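Local coordinates for microtubule-associated protein 1A/1B, light chain 3, putative (Trypanosoma brucei, PDB 3H9D), which is a ubiquitin-like autophagy protein of the ATG8 family, probably binding or becoming conjugated to membrane phosphatidylethanolamine, at residues Val54-Phe63 with Leu88-Ile97. Sequence-based numbering, arbitrary orientation.
Sequences VPSDLTVGQF and LPSSAQMADI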
# COMPACT_ATOMS: atom_id res chain seq x y z
N VAL A 54 -2.60 -12.42 18.71
CA VAL A 54 -3.37 -11.98 19.87
C VAL A 54 -4.38 -13.05 20.29
O VAL A 54 -5.19 -13.48 19.46
CB VAL A 54 -4.11 -10.62 19.57
CG1 VAL A 54 -4.99 -10.17 20.75
CG2 VAL A 54 -3.11 -9.53 19.21
N PRO A 55 -4.32 -13.48 21.57
CA PRO A 55 -5.31 -14.43 22.10
C PRO A 55 -6.72 -13.95 21.78
O PRO A 55 -7.07 -12.82 22.12
CB PRO A 55 -5.06 -14.39 23.61
CG PRO A 55 -3.63 -14.01 23.75
CD PRO A 55 -3.32 -13.10 22.59
N SER A 56 -7.51 -14.79 21.13
CA SER A 56 -8.83 -14.41 20.62
C SER A 56 -9.87 -14.14 21.72
O SER A 56 -11.02 -13.80 21.42
CB SER A 56 -9.34 -15.48 19.67
OG SER A 56 -10.41 -14.99 18.88
N ASP A 57 -9.45 -14.31 22.98
CA ASP A 57 -10.28 -14.08 24.16
C ASP A 57 -10.06 -12.70 24.79
O ASP A 57 -10.64 -12.38 25.83
CB ASP A 57 -10.01 -15.17 25.22
CG ASP A 57 -8.53 -15.39 25.45
OD1 ASP A 57 -8.09 -15.38 26.62
OD2 ASP A 57 -7.79 -15.58 24.46
N LEU A 58 -9.22 -11.89 24.15
CA LEU A 58 -8.92 -10.56 24.65
C LEU A 58 -9.96 -9.53 24.26
O LEU A 58 -10.56 -9.60 23.18
CB LEU A 58 -7.52 -10.12 24.19
CG LEU A 58 -6.36 -10.29 25.18
CD1 LEU A 58 -6.31 -11.67 25.81
CD2 LEU A 58 -5.04 -9.93 24.54
N THR A 59 -10.21 -8.59 25.17
CA THR A 59 -10.97 -7.39 24.84
C THR A 59 -9.99 -6.39 24.24
O THR A 59 -8.77 -6.56 24.34
CB THR A 59 -11.65 -6.77 26.08
OG1 THR A 59 -10.67 -6.51 27.10
CG2 THR A 59 -12.74 -7.69 26.63
N VAL A 60 -10.53 -5.34 23.62
CA VAL A 60 -9.69 -4.23 23.17
C VAL A 60 -8.84 -3.73 24.34
O VAL A 60 -7.63 -3.59 24.20
CB VAL A 60 -10.53 -3.10 22.51
CG1 VAL A 60 -9.71 -1.80 22.36
CG2 VAL A 60 -11.09 -3.56 21.17
N GLY A 61 -9.48 -3.51 25.49
CA GLY A 61 -8.78 -3.03 26.69
C GLY A 61 -7.59 -3.86 27.14
O GLY A 61 -6.58 -3.31 27.60
N GLN A 62 -7.70 -5.18 27.02
CA GLN A 62 -6.60 -6.08 27.35
C GLN A 62 -5.46 -6.02 26.34
O GLN A 62 -4.29 -5.98 26.73
CB GLN A 62 -7.09 -7.51 27.50
CG GLN A 62 -7.84 -7.79 28.79
CD GLN A 62 -8.63 -9.07 28.72
OE1 GLN A 62 -9.60 -9.18 27.96
NE2 GLN A 62 -8.23 -10.06 29.51
N PHE A 63 -5.78 -6.03 25.04
CA PHE A 63 -4.74 -5.89 24.00
C PHE A 63 -3.97 -4.58 24.18
O PHE A 63 -2.75 -4.55 24.02
CB PHE A 63 -5.30 -5.99 22.57
CG PHE A 63 -4.29 -5.62 21.50
CD1 PHE A 63 -3.14 -6.40 21.29
CD2 PHE A 63 -4.48 -4.48 20.70
CE1 PHE A 63 -2.19 -6.05 20.32
CE2 PHE A 63 -3.53 -4.12 19.72
CZ PHE A 63 -2.38 -4.91 19.53
N LEU A 88 -11.34 2.72 19.20
CA LEU A 88 -12.00 1.52 19.69
C LEU A 88 -12.36 1.61 21.17
O LEU A 88 -11.57 2.11 21.97
CB LEU A 88 -11.14 0.28 19.45
CG LEU A 88 -11.04 -0.28 18.04
CD1 LEU A 88 -10.11 -1.48 18.05
CD2 LEU A 88 -12.41 -0.67 17.54
N PRO A 89 -13.57 1.14 21.53
CA PRO A 89 -13.90 1.05 22.94
C PRO A 89 -13.23 -0.17 23.56
O PRO A 89 -13.34 -1.28 23.03
CB PRO A 89 -15.43 0.92 22.95
CG PRO A 89 -15.77 0.31 21.63
CD PRO A 89 -14.67 0.66 20.66
N SER A 90 -12.53 0.04 24.67
CA SER A 90 -11.86 -1.04 25.39
C SER A 90 -12.77 -2.22 25.78
O SER A 90 -12.28 -3.32 26.07
CB SER A 90 -11.13 -0.48 26.61
OG SER A 90 -11.95 0.43 27.32
N SER A 91 -14.08 -1.98 25.76
CA SER A 91 -15.11 -2.97 26.09
C SER A 91 -15.29 -4.01 24.99
O SER A 91 -15.73 -5.13 25.24
CB SER A 91 -16.45 -2.27 26.31
OG SER A 91 -16.28 -1.00 26.91
N ALA A 92 -14.96 -3.62 23.75
CA ALA A 92 -15.14 -4.49 22.60
C ALA A 92 -14.24 -5.72 22.65
O ALA A 92 -13.16 -5.70 23.25
CB ALA A 92 -14.92 -3.71 21.31
N GLN A 93 -14.71 -6.80 22.04
CA GLN A 93 -13.96 -8.04 21.98
C GLN A 93 -13.05 -7.99 20.77
O GLN A 93 -13.54 -7.80 19.65
CB GLN A 93 -14.92 -9.24 21.84
CG GLN A 93 -15.99 -9.37 22.93
CD GLN A 93 -15.41 -9.46 24.35
OE1 GLN A 93 -16.01 -8.94 25.30
NE2 GLN A 93 -14.26 -10.14 24.50
N MET A 94 -11.75 -8.16 20.97
CA MET A 94 -10.81 -8.17 19.84
C MET A 94 -11.33 -9.00 18.67
O MET A 94 -11.25 -8.58 17.52
CB MET A 94 -9.42 -8.65 20.27
CG MET A 94 -8.58 -7.58 20.96
SD MET A 94 -8.25 -6.15 19.92
CE MET A 94 -7.03 -6.80 18.78
N ALA A 95 -11.92 -10.15 19.00
CA ALA A 95 -12.39 -11.13 18.02
C ALA A 95 -13.65 -10.72 17.25
O ALA A 95 -13.96 -11.31 16.21
CB ALA A 95 -12.60 -12.47 18.70
N ASP A 96 -14.37 -9.72 17.77
CA ASP A 96 -15.44 -9.05 17.03
C ASP A 96 -14.86 -8.00 16.08
O ASP A 96 -15.32 -7.86 14.95
CB ASP A 96 -16.44 -8.36 17.98
CG ASP A 96 -17.39 -9.34 18.69
OD1 ASP A 96 -17.53 -10.50 18.24
OD2 ASP A 96 -18.00 -8.92 19.70
N ILE A 97 -13.86 -7.26 16.57
CA ILE A 97 -13.13 -6.28 15.77
C ILE A 97 -12.41 -6.97 14.61
O ILE A 97 -12.41 -6.48 13.48
CB ILE A 97 -12.11 -5.46 16.63
CG1 ILE A 97 -12.75 -4.93 17.92
CG2 ILE A 97 -11.48 -4.31 15.83
CD1 ILE A 97 -13.92 -3.96 17.72
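V60 and M94 form the tight part of this contact, each burying more than 100 Å² against the opposite segment. Three backbone hydrogen bonds join the two segments around these side chains: V60 N to A92 O (2.7 Å, 165° at the hydrogen), M94 N to L58 O (2.9 Å), and G61 N to an in-plane lone pair of S90 O (2.9 Å). The first two flank T59 and Q93, whose CA atoms lie 4.2 Å apart in a single beta bridge. With CG2 anti to its carbonyl carbon, V60 brings that methyl against A92 CB (3.8 Å), I97 CG1 and M94 SD. The M94 chain, bent at chi2 (-61°) and chi3 (-74°), places M94 SD 5.0 Å from the F63 ring centroid, an oblique Met-aromatic contact, with CE 3.9 Å from F63 CD2. Toward solvent less is buried: Q93 gives 36 Å², its amide crossing T59 CG2. T59 OG1 accepts from Q62 N, while Q62 OE1 accepts from T59 N and OG1, a capping box inside 54-63. The contact thus joins the starts of helices 60-71 and 94-101 on one face of the ubiquitin-like sheet, where M94 and F63 rest on M110 of strand 108-113, and V60 on V81 of strand 80-83.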